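Local structure of cell division control protein 53 (Saccharomyces cerevisiae, 3O2P) at residues A26-I31 / R64-L69; K35-H40 / S83-A88. The protein is the core scaffold of SCF E3 ubiquitin ligases, which mark target proteins for proteasomal degradation, and may help position substrate and ubiquitin-conjugating enzyme. One frame throughout, in Å; residues are numbered along the deposited sequence.

The two contacts belong to the C-terminal winged-helix domain of the cullin, the part that in cullins carries the NEDD8 acceptor lysine. Interaction 1 packs helix 8-35 against helix 59-71, its centre about 4 Å from the centre of the chain; interaction 2 pairs strand 37-39 with strand 83-86, about 13 Å from that centre. Their centres lie about 11 Å apart. Along the chain the segments alternate, 26-31, 35-40, 64-69, 83-88, and strand 37-39 directly follows helix 8-35. They also touch: Ile31 CG2 lies 3.7 Å from Leu38 CD2, evidence that sheet and helix 8-35 share one apolar core. Lys33, probably the site joined to NEDD8, though unmodified here, lies between segments 26-31 and 35-40.

Interaction 1: residues A26-I31 / R64-L69; sequences ACIVRI and RAIDSL
Ala65 opens the contact by setting its methyl CB 3.7 Å from Ile28 CD1, where helix 59-71 crosses helix 8-35 in the helical core of the winged-helix domain. The axes of the two short segments approach to 10.0 Å at a signed angle of -67°, a steep crossing that confines the contact to a few side chains. Ala65 also leans on Glu25 and Gln21, about one and two turns before Ile28 on helix 8-35.

Next along the chain, Ile66 meets the same Ile28 methyl: its CG1 is 3.7 Å from Ile28 CD1, the two side chains crossing at about a right angle. Ile28 can reach both residues because its CG1 stands opposite the carbonyl carbon (chi1 -71°) and the chain then runs out extended (chi2 170°), carrying CD1 to the partner helix. Cys47 of helix 40-51 also touches Ile28, so three helices meet at this residue.

A turn after Ala65, to whose carbonyl its backbone N is hydrogen-bonded, Leu69 divides its two methyls between neighbours on helix 8-35. No hydrogen bond joins the segments; the interface is apolar, and Tyr74 borders it at Val29 and Leu69. Leu69 CD1 lies 3.5 Å from the branch methyl Ile28 CG2, whereas Leu69 CD2 lies 3.7 Å from Val29 CG2.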
ATOM      1  N   ALA B  26     -10.656 -17.487 -15.018  1.00 17.16           N
ATOM      2  CA  ALA B  26     -11.384 -18.697 -14.613  1.00 16.62           C
ATOM      3  C   ALA B  26     -10.423 -19.872 -14.463  1.00 22.54           C
ATOM      4  O   ALA B  26     -10.565 -20.692 -13.553  1.00 20.65           O
ATOM      5  CB  ALA B  26     -12.454 -19.034 -15.605  1.00 16.79           C
ATOM      6  N   CYS B  27      -9.443 -19.956 -15.357  1.00 19.01           N
ATOM      7  CA  CYS B  27      -8.435 -20.999 -15.242  1.00 21.19           C
ATOM      8  C   CYS B  27      -7.725 -20.908 -13.883  1.00 25.36           C
ATOM      9  O   CYS B  27      -7.598 -21.895 -13.173  1.00 27.05           O
ATOM     10  CB  CYS B  27      -7.425 -20.889 -16.382  1.00 28.32           C
ATOM     11  SG  CYS B  27      -6.204 -22.207 -16.411  1.00 42.39           S
ATOM     12  N   ILE B  28      -7.290 -19.708 -13.515  1.00 22.88           N
ATOM     13  CA  ILE B  28      -6.552 -19.518 -12.275  1.00 18.69           C
ATOM     14  C   ILE B  28      -7.400 -19.884 -11.050  1.00 20.63           C
ATOM     15  O   ILE B  28      -6.916 -20.540 -10.121  1.00 15.99           O
ATOM     16  CB  ILE B  28      -6.026 -18.073 -12.166  1.00 19.14           C
ATOM     17  CG1 ILE B  28      -4.888 -17.844 -13.165  1.00 18.94           C
ATOM     18  CG2 ILE B  28      -5.540 -17.767 -10.764  1.00 12.55           C
ATOM     19  CD1 ILE B  28      -4.481 -16.411 -13.287  1.00 12.19           C
ATOM     20  N   VAL B  29      -8.661 -19.459 -11.053  1.00 20.39           N
ATOM     21  CA  VAL B  29      -9.574 -19.754  -9.941  1.00 25.36           C
ATOM     22  C   VAL B  29      -9.786 -21.266  -9.779  1.00 23.31           C
ATOM     23  O   VAL B  29      -9.845 -21.778  -8.660  1.00 24.54           O
ATOM     24  CB  VAL B  29     -10.939 -19.079 -10.132  1.00 19.41           C
ATOM     25  CG1 VAL B  29     -11.902 -19.529  -9.043  1.00 24.78           C
ATOM     26  CG2 VAL B  29     -10.787 -17.571 -10.111  1.00 29.00           C
ATOM     27  N   ARG B  30      -9.897 -21.962 -10.909  1.00 20.18           N
ATOM     28  CA  ARG B  30     -10.005 -23.419 -10.948  1.00 26.59           C
ATOM     29  C   ARG B  30      -8.798 -24.068 -10.259  1.00 27.78           C
ATOM     30  O   ARG B  30      -8.945 -24.884  -9.349  1.00 28.58           O
ATOM     31  CB  ARG B  30     -10.078 -23.879 -12.406  1.00 34.58           C
ATOM     32  CG  ARG B  30     -11.018 -25.045 -12.676  1.00 39.65           C
ATOM     33  CD  ARG B  30     -11.075 -25.370 -14.172  1.00 46.35           C
ATOM     34  NE  ARG B  30     -11.543 -24.230 -14.960  1.00 57.87           N
ATOM     35  CZ  ARG B  30     -10.956 -23.776 -16.066  1.00 58.91           C
ATOM     36  NH1 ARG B  30      -9.862 -24.363 -16.536  1.00 51.86           N
ATOM     37  NH2 ARG B  30     -11.467 -22.730 -16.706  1.00 64.59           N
ATOM     38  N   ILE B  31      -7.601 -23.700 -10.693  1.00 23.16           N
ATOM     39  CA  ILE B  31      -6.384 -24.236 -10.092  1.00 27.67           C
ATOM     40  C   ILE B  31      -6.329 -23.965  -8.580  1.00 32.08           C
ATOM     41  O   ILE B  31      -6.158 -24.885  -7.775  1.00 28.73           O
ATOM     42  CB  ILE B  31      -5.135 -23.640 -10.764  1.00 21.05           C
ATOM     43  CG1 ILE B  31      -5.054 -24.099 -12.228  1.00 25.72           C
ATOM     44  CG2 ILE B  31      -3.882 -24.009  -9.991  1.00 21.93           C
ATOM     45  CD1 ILE B  31      -4.086 -23.281 -13.092  1.00 23.83           C
ATOM     46  N   ARG B  64      -1.571 -10.237 -15.233  1.00 17.65           N
ATOM     47  CA  ARG B  64      -2.732  -9.339 -15.239  1.00 20.38           C
ATOM     48  C   ARG B  64      -3.961 -10.035 -14.642  1.00 20.64           C
ATOM     49  O   ARG B  64      -4.662  -9.467 -13.801  1.00 20.44           O
ATOM     50  CB  ARG B  64      -3.050  -8.808 -16.648  1.00 21.40           C
ATOM     51  CG  ARG B  64      -1.980  -7.859 -17.197  1.00 41.07           C
ATOM     52  CD  ARG B  64      -2.499  -6.945 -18.319  1.00 48.45           C
ATOM     53  NE  ARG B  64      -3.088  -7.677 -19.438  1.00 54.51           N
ATOM     54  CZ  ARG B  64      -2.391  -8.308 -20.378  1.00 58.46           C
ATOM     55  NH1 ARG B  64      -1.064  -8.311 -20.343  1.00 60.66           N
ATOM     56  NH2 ARG B  64      -3.024  -8.938 -21.354  1.00 55.84           N
ATOM     57  N   ALA B  65      -4.210 -11.267 -15.072  1.00 12.59           N
ATOM     58  CA  ALA B  65      -5.308 -12.062 -14.529  1.00 12.21           C
ATOM     59  C   ALA B  65      -5.161 -12.213 -13.004  1.00 21.84           C
ATOM     60  O   ALA B  65      -6.128 -12.051 -12.244  1.00 18.44           O
ATOM     61  CB  ALA B  65      -5.359 -13.437 -15.219  1.00 13.52           C
ATOM     62  N   ILE B  66      -3.942 -12.511 -12.557  1.00 18.26           N
ATOM     63  CA  ILE B  66      -3.676 -12.648 -11.129  1.00 11.92           C
ATOM     64  C   ILE B  66      -3.988 -11.353 -10.385  1.00 19.73           C
ATOM     65  O   ILE B  66      -4.592 -11.367  -9.305  1.00 21.00           O
ATOM     66  CB  ILE B  66      -2.221 -13.092 -10.847  1.00 12.03           C
ATOM     67  CG1 ILE B  66      -2.012 -14.539 -11.309  1.00 17.31           C
ATOM     68  CG2 ILE B  66      -1.903 -13.002  -9.363  1.00  6.90           C
ATOM     69  CD1 ILE B  66      -0.600 -15.023 -11.146  1.00 16.51           C
ATOM     70  N   ASP B  67      -3.577 -10.230 -10.957  1.00 19.29           N
ATOM     71  CA  ASP B  67      -3.812  -8.946 -10.325  1.00 15.72           C
ATOM     72  C   ASP B  67      -5.308  -8.670 -10.177  1.00 17.30           C
ATOM     73  O   ASP B  67      -5.741  -8.207  -9.136  1.00 19.50           O
ATOM     74  CB  ASP B  67      -3.146  -7.833 -11.120  1.00 16.52           C
ATOM     75  CG  ASP B  67      -3.195  -6.509 -10.395  1.00 36.26           C
ATOM     76  OD1 ASP B  67      -4.205  -5.791 -10.527  1.00 54.16           O
ATOM     77  OD2 ASP B  67      -2.233  -6.194  -9.669  1.00 42.31           O
ATOM     78  N   SER B  68      -6.088  -8.964 -11.222  1.00 17.05           N
ATOM     79  CA  SER B  68      -7.547  -8.818 -11.159  1.00 20.36           C
ATOM     80  C   SER B  68      -8.197  -9.695 -10.086  1.00 16.23           C
ATOM     81  O   SER B  68      -9.118  -9.265  -9.398  1.00 21.07           O
ATOM     82  CB  SER B  68      -8.185  -9.125 -12.514  1.00 25.11           C
ATOM     83  OG  SER B  68      -7.705  -8.247 -13.510  1.00 35.90           O
ATOM     84  N   LEU B  69      -7.734 -10.932  -9.949  1.00 19.03           N
ATOM     85  CA  LEU B  69      -8.291 -11.813  -8.925  1.00 18.24           C
ATOM     86  C   LEU B  69      -7.922 -11.348  -7.520  1.00 17.68           C
ATOM     87  O   LEU B  69      -8.662 -11.582  -6.575  1.00 24.20           O
ATOM     88  CB  LEU B  69      -7.879 -13.264  -9.168  1.00 18.67           C
ATOM     89  CG  LEU B  69      -8.478 -13.780 -10.491  1.00 24.99           C
ATOM     90  CD1 LEU B  69      -7.799 -15.050 -10.975  1.00 22.21           C
ATOM     91  CD2 LEU B  69      -9.993 -13.970 -10.388  1.00 17.65           C
TER

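Interaction 2: residues K35-H40 / S83-A88; sequences KRNLPH and SYAYLA
Tyr84 and His40 lie side by side where strand 37-39 of the small antiparallel sheet of this winged-helix domain gives way to helix 40-51. Leu38 and Tyr84 form a hydrogen-bonded pair, Leu38 N to Tyr84 O at 3.0 Å and Tyr84 N to Leu38 O at 2.8 Å. Beyond it, Tyr86 N donates to Arg36 O almost straight (171° at the hydrogen).

From Tyr84 CB the ring leaves with CG opposite the carbonyl carbon (chi1 -49°), which brings its far end back toward His40. CE2 closes to 3.6 Å from His40 CA and also meets His40 CB. CZ sits near the imidazole plane, at its edge, 3.6 Å from His40 ND1. At the tip, OH and His40 ND1 share a hydrogen bond of 2.8 Å; the ring planes are 57° apart, so the rings meet rim to rim. OH has a second partner in a bound glycerol, probably from the crystallisation liquor, and His40 NE2 bonds the backbone of another chain. A phenylalanine in place of Tyr84 would probably leave His40 ND1 without this partner and its imidazole less restrained.

Tyr86 CD2 lies over one face of the Arg36 guanidinium, toward its rim, 3.8 Å from Arg36 CZ, while Arg36 NE is hydrogen-bonded to Lys33 O. Strand 83-86 is the middle strand, between 37-39 and 75-77; Tyr86 and Leu38 rest on helix 8-35, and Tyr84 on helix 59-71 through Ile66.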
ATOM      1  N   LYS B  35      -5.866 -26.313  -5.384  1.00 37.22           N
ATOM      2  CA  LYS B  35      -4.554 -26.354  -4.732  1.00 37.19           C
ATOM      3  C   LYS B  35      -4.503 -25.522  -3.448  1.00 37.03           C
ATOM      4  O   LYS B  35      -3.633 -25.736  -2.610  1.00 38.21           O
ATOM      5  CB  LYS B  35      -3.435 -25.914  -5.687  1.00 27.86           C
ATOM      6  CG  LYS B  35      -3.250 -26.795  -6.914  1.00 40.56           C
ATOM      7  CD  LYS B  35      -3.077 -28.259  -6.540  1.00 52.02           C
ATOM      8  CE  LYS B  35      -2.194 -28.993  -7.543  1.00 59.16           C
ATOM      9  NZ  LYS B  35      -0.745 -28.694  -7.327  1.00 64.46           N
ATOM     10  N   ARG B  36      -5.417 -24.563  -3.319  1.00 31.11           N
ATOM     11  CA  ARG B  36      -5.546 -23.774  -2.099  1.00 34.51           C
ATOM     12  C   ARG B  36      -4.398 -22.793  -1.861  1.00 30.29           C
ATOM     13  O   ARG B  36      -4.620 -21.620  -1.556  1.00 29.81           O
ATOM     14  CB  ARG B  36      -5.679 -24.711  -0.900  1.00 42.16           C
ATOM     15  CG  ARG B  36      -6.958 -25.518  -0.915  1.00 45.03           C
ATOM     16  CD  ARG B  36      -8.101 -24.642  -0.467  1.00 45.83           C
ATOM     17  NE  ARG B  36      -9.263 -24.762  -1.332  1.00 46.97           N
ATOM     18  CZ  ARG B  36     -10.354 -24.019  -1.201  1.00 50.08           C
ATOM     19  NH1 ARG B  36     -10.416 -23.107  -0.242  1.00 42.21           N
ATOM     20  NH2 ARG B  36     -11.382 -24.190  -2.025  1.00 56.30           N
ATOM     21  N   ASN B  37      -3.173 -23.287  -1.992  1.00 28.97           N
ATOM     22  CA  ASN B  37      -1.972 -22.500  -1.727  1.00 30.90           C
ATOM     23  C   ASN B  37      -0.909 -22.868  -2.760  1.00 34.89           C
ATOM     24  O   ASN B  37      -0.689 -24.045  -3.035  1.00 36.58           O
ATOM     25  CB  ASN B  37      -1.457 -22.794  -0.320  1.00 42.60           C
ATOM     26  CG  ASN B  37      -1.151 -21.536   0.466  1.00 56.85           C
ATOM     27  OD1 ASN B  37      -0.230 -20.782   0.130  1.00 58.74           O
ATOM     28  ND2 ASN B  37      -1.923 -21.303   1.525  1.00 54.20           N
ATOM     29  N   LEU B  38      -0.252 -21.875  -3.340  1.00 29.03           N
ATOM     30  CA  LEU B  38       0.657 -22.163  -4.435  1.00 27.81           C
ATOM     31  C   LEU B  38       1.720 -21.086  -4.595  1.00 26.19           C
ATOM     32  O   LEU B  38       1.430 -19.885  -4.511  1.00 25.48           O
ATOM     33  CB  LEU B  38      -0.154 -22.290  -5.724  1.00 35.21           C
ATOM     34  CG  LEU B  38       0.032 -23.468  -6.670  1.00 34.89           C
ATOM     35  CD1 LEU B  38       0.084 -24.787  -5.916  1.00 35.51           C
ATOM     36  CD2 LEU B  38      -1.086 -23.477  -7.698  1.00 25.98           C
ATOM     37  N   PRO B  39       2.959 -21.511  -4.849  1.00 31.83           N
ATOM     38  CA  PRO B  39       4.014 -20.544  -5.171  1.00 34.03           C
ATOM     39  C   PRO B  39       3.693 -19.872  -6.503  1.00 29.12           C
ATOM     40  O   PRO B  39       3.098 -20.515  -7.360  1.00 26.77           O
ATOM     41  CB  PRO B  39       5.267 -21.418  -5.311  1.00 33.55           C
ATOM     42  CG  PRO B  39       4.906 -22.741  -4.664  1.00 35.67           C
ATOM     43  CD  PRO B  39       3.438 -22.901  -4.888  1.00 31.39           C
ATOM     44  N   HIS B  40       4.077 -18.607  -6.659  1.00 29.27           N
ATOM     45  CA  HIS B  40       3.796 -17.843  -7.872  1.00 28.36           C
ATOM     46  C   HIS B  40       4.240 -18.581  -9.115  1.00 29.04           C
ATOM     47  O   HIS B  40       3.483 -18.729 -10.078  1.00 28.10           O
ATOM     48  CB  HIS B  40       4.501 -16.488  -7.811  1.00 23.16           C
ATOM     49  CG  HIS B  40       4.633 -15.815  -9.139  1.00 21.82           C
ATOM     50  ND1 HIS B  40       3.700 -14.918  -9.613  1.00 21.06           N
ATOM     51  CD2 HIS B  40       5.587 -15.914 -10.096  1.00 18.58           C
ATOM     52  CE1 HIS B  40       4.080 -14.483 -10.803  1.00 27.39           C
ATOM     53  NE2 HIS B  40       5.224 -15.065 -11.115  1.00 29.65           N
ATOM     54  N   SER B  83       3.773 -16.175  -3.338  1.00 32.97           N
ATOM     55  CA  SER B  83       2.851 -17.302  -3.378  1.00 31.79           C
ATOM     56  C   SER B  83       1.456 -16.709  -3.257  1.00 28.89           C
ATOM     57  O   SER B  83       1.317 -15.514  -2.981  1.00 23.47           O
ATOM     58  CB  SER B  83       3.129 -18.281  -2.232  1.00 33.19           C
ATOM     59  OG  SER B  83       3.194 -17.624  -0.976  1.00 34.31           O
ATOM     60  N   TYR B  84       0.429 -17.523  -3.477  1.00 19.10           N
ATOM     61  CA  TYR B  84      -0.944 -17.039  -3.364  1.00 30.31           C
ATOM     62  C   TYR B  84      -1.818 -18.032  -2.622  1.00 30.69           C
ATOM     63  O   TYR B  84      -1.603 -19.236  -2.691  1.00 34.80           O
ATOM     64  CB  TYR B  84      -1.555 -16.738  -4.745  1.00 21.66           C
ATOM     65  CG  TYR B  84      -0.666 -15.898  -5.634  1.00 22.28           C
ATOM     66  CD1 TYR B  84      -0.552 -14.523  -5.447  1.00 24.08           C
ATOM     67  CD2 TYR B  84       0.064 -16.482  -6.653  1.00 20.93           C
ATOM     68  CE1 TYR B  84       0.270 -13.760  -6.256  1.00 18.79           C
ATOM     69  CE2 TYR B  84       0.880 -15.733  -7.462  1.00 24.85           C
ATOM     70  CZ  TYR B  84       0.979 -14.376  -7.265  1.00 21.01           C
ATOM     71  OH  TYR B  84       1.804 -13.635  -8.083  1.00 21.72           O
ATOM     72  N   ALA B  85      -2.802 -17.509  -1.909  1.00 30.03           N
ATOM     73  CA  ALA B  85      -3.770 -18.333  -1.224  1.00 24.93           C
ATOM     74  C   ALA B  85      -5.151 -18.048  -1.800  1.00 30.20           C
ATOM     75  O   ALA B  85      -5.519 -16.881  -2.017  1.00 34.86           O
ATOM     76  CB  ALA B  85      -3.740 -18.038   0.271  1.00 28.33           C
ATOM     77  N   TYR B  86      -5.917 -19.108  -2.047  1.00 20.79           N
ATOM     78  CA  TYR B  86      -7.286 -18.941  -2.516  1.00 23.28           C
ATOM     79  C   TYR B  86      -8.203 -18.464  -1.393  1.00 24.87           C
ATOM     80  O   TYR B  86      -8.126 -18.955  -0.268  1.00 25.24           O
ATOM     81  CB  TYR B  86      -7.829 -20.239  -3.136  1.00 26.40           C
ATOM     82  CG  TYR B  86      -9.221 -20.091  -3.717  1.00 37.00           C
ATOM     83  CD1 TYR B  86      -9.437 -19.345  -4.866  1.00 40.70           C
ATOM     84  CD2 TYR B  86     -10.318 -20.686  -3.109  1.00 41.88           C
ATOM     85  CE1 TYR B  86     -10.706 -19.193  -5.396  1.00 47.75           C
ATOM     86  CE2 TYR B  86     -11.591 -20.546  -3.633  1.00 50.63           C
ATOM     87  CZ  TYR B  86     -11.781 -19.798  -4.779  1.00 54.36           C
ATOM     88  OH  TYR B  86     -13.043 -19.646  -5.315  1.00 52.13           O
ATOM     89  N   LEU B  87      -9.076 -17.514  -1.711  1.00 27.32           N
ATOM     90  CA  LEU B  87     -10.033 -16.985  -0.745  1.00 35.81           C
ATOM     91  C   LEU B  87     -11.469 -17.270  -1.184  1.00 43.48           C
ATOM     92  O   LEU B  87     -11.950 -16.684  -2.151  1.00 41.68           O
ATOM     93  CB  LEU B  87      -9.866 -15.472  -0.602  1.00 31.90           C
ATOM     94  CG  LEU B  87      -8.514 -14.895  -0.196  1.00 32.75           C
ATOM     95  CD1 LEU B  87      -8.521 -13.393  -0.450  1.00 26.49           C
ATOM     96  CD2 LEU B  87      -8.205 -15.199   1.269  1.00 31.37           C
ATOM     97  N   ALA B  88     -12.155 -18.164  -0.485  1.00 51.49           N
ATOM     98  CA  ALA B  88     -13.586 -18.321  -0.697  1.00 62.15           C
ATOM     99  C   ALA B  88     -14.334 -17.375   0.239  1.00 71.18           C
ATOM    100  O   ALA B  88     -15.562 -17.398   0.315  1.00 79.08           O
ATOM    101  CB  ALA B  88     -14.019 -19.764  -0.471  1.00 57.42           C
TER